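Local coordinates for protein RmpA (Streptococcus mutans, PDB 3BJV) that probably acts as the IIA component of a phosphoenolpyruvate-dependent phosphotransferase system that takes up ascorbate and phosphorylates it during transport, at residues Pro41-Ala46 with Pro71-Gln76; Met1-Ala6 with Asp78-Val83. One frame throughout, in Å; residues are numbered along the deposited sequence.

Contact 1 of 2, residues Pro41-Ala46 with Pro71-Gln76; sequences PEYYNA and PEAGVQ
Ala-73 meets Ala-46 methyl to methyl, with CB to CB at 3.7 Å. Its carbonyl then faces the first turn of the helix. Ala-73 O lies 3.3 Å from CG of Glu-42. The same oxygen sits at the edge of the Tyr-43 ring, in its plane, 3.5 Å from CD1. It also takes a CA-H...O contact from Tyr-43 CA, bent to 128° at the hydrogen. No conventional hydrogen bond joins the two segments.

At Gly-74 the chain turns with a positive phi of 106°. Its CA and that of Tyr-43 are the nearest CA pair of the two segments, 5.4 Å apart. The Glu-42 side chain reaches along this point, and its OE2 lies 3.8 Å from Gly-74 CA.

Val-75 comes next and runs alongside Tyr-43, both side chains pointing the same way. Val-75 CG2 touches Tyr-43 CE1 at 3.4 Å. Behind it, Val-75 N bonds back to Pro-71 O and closes the turn.

The Tyr-43 ring extends past the loop with CG anti to the backbone N (chi1 -162°). Its hydroxyl is gripped twice, by Leu-103 O and Ala-69 N. The ring also touches His-68, in the Pro-His-Ala segment of the EIIA type 2 signature, whose histidine carries the phosphoryl group in relatives. The contact thus joins helix 42-54 to the loop that follows this probable active site.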
ATOM      1  N   PRO A  41      -0.357  -6.926  23.762  1.00 11.88           N
ATOM      2  CA  PRO A  41      -0.005  -8.328  23.523  1.00 12.13           C
ATOM      3  C   PRO A  41      -0.896  -9.083  22.505  1.00 13.54           C
ATOM      4  O   PRO A  41      -0.390  -9.953  21.821  1.00 14.79           O
ATOM      5  CB  PRO A  41      -0.142  -8.957  24.925  1.00 11.84           C
ATOM      6  CG  PRO A  41       0.137  -7.852  25.839  1.00 11.81           C
ATOM      7  CD  PRO A  41      -0.437  -6.625  25.205  1.00 11.82           C
ATOM      8  N   GLU A  42      -2.186  -8.750  22.423  1.00 12.91           N
ATOM      9  CA  GLU A  42      -3.140  -9.422  21.595  1.00 14.03           C
ATOM     10  C   GLU A  42      -2.857  -9.229  20.135  1.00 12.59           C
ATOM     11  O   GLU A  42      -3.394  -9.963  19.342  1.00 12.89           O
ATOM     12  CB  GLU A  42      -4.558  -8.862  21.842  1.00 14.23           C
ATOM     13  CG  GLU A  42      -4.714  -7.370  21.489  1.00 15.41           C
ATOM     14  CD  GLU A  42      -6.065  -6.772  21.890  1.00 18.47           C
ATOM     15  OE1 GLU A  42      -7.133  -7.323  21.480  1.00 20.73           O
ATOM     16  OE2 GLU A  42      -6.052  -5.743  22.639  1.00 27.02           O
ATOM     17  N   TYR A  43      -2.076  -8.211  19.789  1.00 11.81           N
ATOM     18  CA  TYR A  43      -1.733  -7.880  18.398  1.00 11.24           C
ATOM     19  C   TYR A  43      -1.088  -9.053  17.681  1.00 10.52           C
ATOM     20  O   TYR A  43      -1.390  -9.336  16.548  1.00 11.30           O
ATOM     21  CB  TYR A  43      -0.779  -6.663  18.331  1.00 10.26           C
ATOM     22  CG  TYR A  43      -0.718  -5.984  16.964  1.00  8.90           C
ATOM     23  CD1 TYR A  43      -1.863  -5.426  16.371  1.00  9.66           C
ATOM     24  CD2 TYR A  43       0.477  -5.914  16.257  1.00  9.49           C
ATOM     25  CE1 TYR A  43      -1.801  -4.812  15.112  1.00  8.44           C
ATOM     26  CE2 TYR A  43       0.551  -5.288  15.031  1.00  7.43           C
ATOM     27  CZ  TYR A  43      -0.583  -4.756  14.459  1.00  7.50           C
ATOM     28  OH  TYR A  43      -0.469  -4.137  13.250  1.00  8.44           O
ATOM     29  N   TYR A  44      -0.232  -9.739  18.401  1.00 11.08           N
ATOM     30  CA  TYR A  44       0.372 -10.980  18.013  1.00 12.08           C
ATOM     31  C   TYR A  44      -0.627 -12.085  17.664  1.00 12.13           C
ATOM     32  O   TYR A  44      -0.542 -12.638  16.573  1.00 13.51           O
ATOM     33  CB  TYR A  44       1.354 -11.412  19.123  1.00 13.41           C
ATOM     34  CG  TYR A  44       1.879 -12.819  19.001  1.00 13.86           C
ATOM     35  CD1 TYR A  44       2.617 -13.238  17.897  1.00 13.23           C
ATOM     36  CD2 TYR A  44       1.629 -13.722  19.999  1.00 16.19           C
ATOM     37  CE1 TYR A  44       3.074 -14.573  17.802  1.00 14.64           C
ATOM     38  CE2 TYR A  44       2.071 -15.009  19.931  1.00 17.97           C
ATOM     39  CZ  TYR A  44       2.780 -15.440  18.842  1.00 17.29           C
ATOM     40  OH  TYR A  44       3.190 -16.752  18.870  1.00 20.03           O
ATOM     41  N   ASN A  45      -1.544 -12.415  18.574  1.00 11.75           N
ATOM     42  CA  ASN A  45      -2.546 -13.451  18.334  1.00 10.79           C
ATOM     43  C   ASN A  45      -3.368 -13.075  17.100  1.00 10.42           C
ATOM     44  O   ASN A  45      -3.698 -13.938  16.278  1.00 10.67           O
ATOM     45  CB  ASN A  45      -3.464 -13.645  19.584  1.00 10.21           C
ATOM     46  CG  ASN A  45      -4.609 -14.671  19.341  1.00 10.06           C
ATOM     47  OD1 ASN A  45      -5.742 -14.304  19.049  1.00 10.37           O
ATOM     48  ND2 ASN A  45      -4.302 -15.950  19.452  1.00 10.55           N
ATOM     49  N   ALA A  46      -3.683 -11.785  16.965  1.00  9.41           N
ATOM     50  CA  ALA A  46      -4.456 -11.307  15.803  1.00  9.43           C
ATOM     51  C   ALA A  46      -3.796 -11.569  14.449  1.00  9.19           C
ATOM     52  O   ALA A  46      -4.484 -11.922  13.495  1.00 10.50           O
ATOM     53  CB  ALA A  46      -4.818  -9.841  15.929  1.00  8.42           C
ATOM     54  N   PRO A  71      -6.054  -1.702  13.365  1.00 16.21           N
ATOM     55  CA  PRO A  71      -5.783  -0.893  14.574  1.00 15.13           C
ATOM     56  C   PRO A  71      -6.537  -1.364  15.808  1.00 15.07           C
ATOM     57  O   PRO A  71      -5.971  -1.324  16.891  1.00 14.14           O
ATOM     58  CB  PRO A  71      -6.232   0.505  14.184  1.00 14.11           C
ATOM     59  CG  PRO A  71      -6.111   0.541  12.707  1.00 15.99           C
ATOM     60  CD  PRO A  71      -6.395  -0.840  12.207  1.00 16.41           C
ATOM     61  N   GLU A  72      -7.753  -1.867  15.633  1.00 14.94           N
ATOM     62  CA  GLU A  72      -8.605  -2.255  16.751  1.00 17.44           C
ATOM     63  C   GLU A  72      -8.070  -3.467  17.490  1.00 16.45           C
ATOM     64  O   GLU A  72      -8.411  -3.679  18.633  1.00 17.82           O
ATOM     65  CB  GLU A  72     -10.060  -2.564  16.299  1.00 17.49           C
ATOM     66  CG  GLU A  72     -10.783  -1.350  15.712  1.00 23.80           C
ATOM     67  CD  GLU A  72     -10.330  -1.052  14.284  1.00 29.38           C
ATOM     68  OE1 GLU A  72      -9.658  -1.949  13.716  1.00 32.54           O
ATOM     69  OE2 GLU A  72     -10.622   0.055  13.744  1.00 29.67           O
ATOM     70  N   ALA A  73      -7.268  -4.278  16.828  1.00 15.48           N
ATOM     71  CA  ALA A  73      -6.619  -5.431  17.480  1.00 14.89           C
ATOM     72  C   ALA A  73      -5.410  -5.050  18.396  1.00 13.25           C
ATOM     73  O   ALA A  73      -4.507  -5.817  18.572  1.00 13.81           O
ATOM     74  CB  ALA A  73      -6.207  -6.469  16.415  1.00 14.55           C
ATOM     75  N   GLY A  74      -5.400  -3.856  18.968  1.00 12.93           N
ATOM     76  CA  GLY A  74      -4.443  -3.527  20.028  1.00 11.67           C
ATOM     77  C   GLY A  74      -3.272  -2.619  19.681  1.00 11.75           C
ATOM     78  O   GLY A  74      -2.253  -2.633  20.404  1.00 13.92           O
ATOM     79  N   VAL A  75      -3.398  -1.804  18.643  1.00  9.80           N
ATOM     80  CA  VAL A  75      -2.417  -0.780  18.401  1.00 10.60           C
ATOM     81  C   VAL A  75      -2.694   0.410  19.344  1.00 11.61           C
ATOM     82  O   VAL A  75      -3.827   0.891  19.374  1.00 11.34           O
ATOM     83  CB  VAL A  75      -2.395  -0.322  16.899  1.00 10.82           C
ATOM     84  CG1 VAL A  75      -1.388   0.853  16.672  1.00  8.76           C
ATOM     85  CG2 VAL A  75      -2.105  -1.548  15.941  1.00 10.26           C
ATOM     86  N   GLN A  76      -1.666   0.832  20.108  1.00 11.63           N
ATOM     87  CA  GLN A  76      -1.663   2.013  20.951  1.00 13.30           C
ATOM     88  C   GLN A  76      -1.073   3.155  20.213  1.00 13.32           C
ATOM     89  O   GLN A  76      -1.504   4.273  20.333  1.00 13.71           O
ATOM     90  CB  GLN A  76      -0.768   1.840  22.174  1.00 13.93           C
ATOM     91  CG  GLN A  76      -0.939   0.527  22.951  1.00 20.03           C
ATOM     92  CD  GLN A  76      -2.012   0.617  23.970  1.00 26.26           C
ATOM     93  OE1 GLN A  76      -3.105   1.146  23.696  1.00 32.72           O
ATOM     94  NE2 GLN A  76      -1.735   0.104  25.171  1.00 29.92           N
TER

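Contact 2 of 2, residues Met1-Ala6 with Asp78-Val83; sequences MNLAQA and DAFSLV
Leu-3 crosses Phe-80 at about a right angle and lays its CD2 methyl over one face of the ring. Here helix 3-10 packs on strand 79-85 of the mixed sheet, as one helix-to-sheet interface of the alpha/beta three-layer sandwich. The methyl makes a CH-pi contact: Leu-3 CD2 is 3.8 Å from the centroid of the Phe-80 ring and 21° off its normal. It is offset toward the rim, and its nearest ring atom is CG.

The edge of the ring has two other neighbours, both near its plane. Ala-6 CB lies 3.6 Å from Phe-80 CD1. Met-1 O lies 3.9 Å from Phe-80 CE1. The Phe-80 CG is anti to its carbonyl carbon (chi1 -59°). This torsion points the ring at segment 1-6, with the CD1 and CE1 edge turned to Ala-6 and Met-1. Leu-101, Leu-103, Phe-7 and Ile-119 also touch Phe-80.

At the upstream end of the strand, Met-1 and Asp-78 meet through their CB atoms, 4.1 Å apart. The Asp-78 carboxylate is engaged elsewhere, and its OD1 accepts a hydrogen bond from Thr-106 N. Asn-2 holds the N-cap position of the helix, and Ala-6 N donates to Asn-2 O at 3.0 Å.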
ATOM      1  N   MET A   1       4.326   8.779  11.785  1.00 30.61           N
ATOM      2  CA  MET A   1       5.680   8.285  12.204  1.00 30.55           C
ATOM      3  C   MET A   1       6.624   7.971  11.038  1.00 28.60           C
ATOM      4  O   MET A   1       6.255   7.338  10.049  1.00 27.60           O
ATOM      5  CB  MET A   1       5.585   7.075  13.174  1.00 32.05           C
ATOM      6  CG  MET A   1       5.934   7.403  14.618  1.00 36.58           C
ATOM      7  SD  MET A   1       7.609   8.064  14.730  1.00 46.53           S
ATOM      8  CE  MET A   1       7.410   9.837  14.316  1.00 46.22           C
ATOM      9  N   ASN A   2       7.854   8.437  11.201  1.00 26.86           N
ATOM     10  CA  ASN A   2       8.945   8.179  10.303  1.00 24.99           C
ATOM     11  C   ASN A   2       9.620   6.837  10.705  1.00 23.00           C
ATOM     12  O   ASN A   2       9.747   6.534  11.901  1.00 23.17           O
ATOM     13  CB  ASN A   2       9.838   9.428  10.363  1.00 26.18           C
ATOM     14  CG  ASN A   2      11.310   9.153  10.123  1.00 29.34           C
ATOM     15  OD1 ASN A   2      11.741   8.653   9.055  1.00 33.50           O
ATOM     16  ND2 ASN A   2      12.113   9.534  11.104  1.00 32.63           N
ATOM     17  N   LEU A   3       9.979   6.001   9.721  1.00 20.23           N
ATOM     18  CA  LEU A   3      10.740   4.766   9.960  1.00 18.09           C
ATOM     19  C   LEU A   3      11.957   4.848  10.901  1.00 16.87           C
ATOM     20  O   LEU A   3      12.020   4.108  11.864  1.00 16.37           O
ATOM     21  CB  LEU A   3      11.222   4.171   8.643  1.00 17.88           C
ATOM     22  CG  LEU A   3      10.454   3.052   7.971  1.00 18.87           C
ATOM     23  CD1 LEU A   3      11.141   2.618   6.667  1.00 17.81           C
ATOM     24  CD2 LEU A   3      10.242   1.868   8.903  1.00 18.82           C
ATOM     25  N   ALA A   4      12.943   5.706  10.611  1.00 15.64           N
ATOM     26  CA  ALA A   4      14.134   5.830  11.471  1.00 14.89           C
ATOM     27  C   ALA A   4      13.859   6.085  12.969  1.00 14.65           C
ATOM     28  O   ALA A   4      14.392   5.420  13.899  1.00 14.05           O
ATOM     29  CB  ALA A   4      15.037   6.889  10.926  1.00 15.22           C
ATOM     30  N   GLN A   5      13.011   7.059  13.195  1.00 14.48           N
ATOM     31  CA  GLN A   5      12.657   7.454  14.517  1.00 16.11           C
ATOM     32  C   GLN A   5      11.836   6.387  15.222  1.00 15.87           C
ATOM     33  O   GLN A   5      12.063   6.152  16.399  1.00 16.86           O
ATOM     34  CB  GLN A   5      11.985   8.814  14.449  1.00 17.23           C
ATOM     35  CG  GLN A   5      10.853   9.019  15.387  1.00 25.04           C
ATOM     36  CD  GLN A   5      11.195   9.963  16.513  1.00 34.84           C
ATOM     37  OE1 GLN A   5      10.705  11.120  16.557  1.00 37.37           O
ATOM     38  NE2 GLN A   5      12.040   9.483  17.452  1.00 37.93           N
ATOM     39  N   ALA A   6      10.906   5.720  14.518  1.00 15.12           N
ATOM     40  CA  ALA A   6      10.216   4.544  15.071  1.00 13.53           C
ATOM     41  C   ALA A   6      11.207   3.444  15.490  1.00 13.32           C
ATOM     42  O   ALA A   6      11.148   2.903  16.611  1.00 13.47           O
ATOM     43  CB  ALA A   6       9.204   3.993  14.061  1.00 12.53           C
ATOM     44  N   ASP A  78       1.508   4.362  16.527  1.00 10.91           N
ATOM     45  CA  ASP A  78       2.129   4.057  15.209  1.00 10.11           C
ATOM     46  C   ASP A  78       3.591   3.616  15.416  1.00  8.63           C
ATOM     47  O   ASP A  78       4.310   4.233  16.156  1.00  8.23           O
ATOM     48  CB  ASP A  78       2.076   5.281  14.287  1.00  9.19           C
ATOM     49  CG  ASP A  78       0.702   5.593  13.837  1.00 12.37           C
ATOM     50  OD1 ASP A  78       0.017   4.738  13.201  1.00 15.40           O
ATOM     51  OD2 ASP A  78       0.269   6.706  14.141  1.00 15.29           O
ATOM     52  N   ALA A  79       4.010   2.517  14.824  1.00  8.55           N
ATOM     53  CA  ALA A  79       5.402   2.041  15.051  1.00  7.96           C
ATOM     54  C   ALA A  79       5.706   1.001  14.046  1.00  7.29           C
ATOM     55  O   ALA A  79       4.778   0.489  13.404  1.00  7.15           O
ATOM     56  CB  ALA A  79       5.581   1.481  16.470  1.00  6.95           C
ATOM     57  N   PHE A  80       6.997   0.713  13.915  1.00  6.66           N
ATOM     58  CA  PHE A  80       7.523  -0.279  13.017  1.00  7.32           C
ATOM     59  C   PHE A  80       8.596  -1.074  13.737  1.00  7.55           C
ATOM     60  O   PHE A  80       9.233  -0.548  14.624  1.00  5.40           O
ATOM     61  CB  PHE A  80       8.234   0.380  11.830  1.00  7.37           C
ATOM     62  CG  PHE A  80       7.390   1.290  11.006  1.00  8.53           C
ATOM     63  CD1 PHE A  80       7.368   2.665  11.256  1.00 12.55           C
ATOM     64  CD2 PHE A  80       6.670   0.798   9.910  1.00 12.97           C
ATOM     65  CE1 PHE A  80       6.606   3.519  10.464  1.00 13.37           C
ATOM     66  CE2 PHE A  80       5.913   1.674   9.073  1.00 12.54           C
ATOM     67  CZ  PHE A  80       5.902   3.013   9.347  1.00 12.06           C
ATOM     68  N   SER A  81       8.814  -2.326  13.307  1.00  7.97           N
ATOM     69  CA  SER A  81      10.038  -3.034  13.617  1.00  8.66           C
ATOM     70  C   SER A  81      10.665  -3.657  12.338  1.00  8.62           C
ATOM     71  O   SER A  81      10.070  -3.703  11.292  1.00  9.30           O
ATOM     72  CB  SER A  81       9.771  -4.122  14.634  1.00  9.09           C
ATOM     73  OG  SER A  81       9.088  -5.177  13.991  1.00 13.98           O
ATOM     74  N   LEU A  82      11.899  -4.103  12.439  1.00  8.56           N
ATOM     75  CA  LEU A  82      12.560  -4.759  11.363  1.00  8.49           C
ATOM     76  C   LEU A  82      13.385  -5.885  11.963  1.00  8.96           C
ATOM     77  O   LEU A  82      14.209  -5.673  12.888  1.00  8.48           O
ATOM     78  CB  LEU A  82      13.430  -3.784  10.584  1.00  8.20           C
ATOM     79  CG  LEU A  82      13.942  -4.300   9.234  1.00  9.02           C
ATOM     80  CD1 LEU A  82      14.064  -3.114   8.344  1.00 11.95           C
ATOM     81  CD2 LEU A  82      15.292  -5.010   9.375  1.00  7.28           C
ATOM     82  N   VAL A  83      13.143  -7.079  11.425  1.00  9.05           N
ATOM     83  CA  VAL A  83      13.795  -8.300  11.847  1.00  8.27           C
ATOM     84  C   VAL A  83      14.343  -8.944  10.554  1.00  8.49           C
ATOM     85  O   VAL A  83      13.624  -8.983   9.546  1.00  8.99           O
ATOM     86  CB  VAL A  83      12.758  -9.245  12.518  1.00  8.73           C
ATOM     87  CG1 VAL A  83      13.195 -10.733  12.428  1.00  9.67           C
ATOM     88  CG2 VAL A  83      12.458  -8.837  13.995  1.00  6.15           C
TER

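In the fold
The centres of the two contacts are about 16 Å apart. Along the chain the order is 1-6, 41-46, 71-76, 78-83, which nests contact 1 inside the loop closed by contact 2. A single residue separates their later segments, so the loop after strand 63-65 runs almost directly into strand 79-85. The centre of contact 2 is about 8 Å from the centre of the chain, and that of contact 1, between helix 42-54 and that loop, about 15 Å. Strand 96-104 and the loop after it are common ground, since Leu-103 and Thr-106 each touch both contacts. The loop is therefore held to a helix before it and continues into the central sheet.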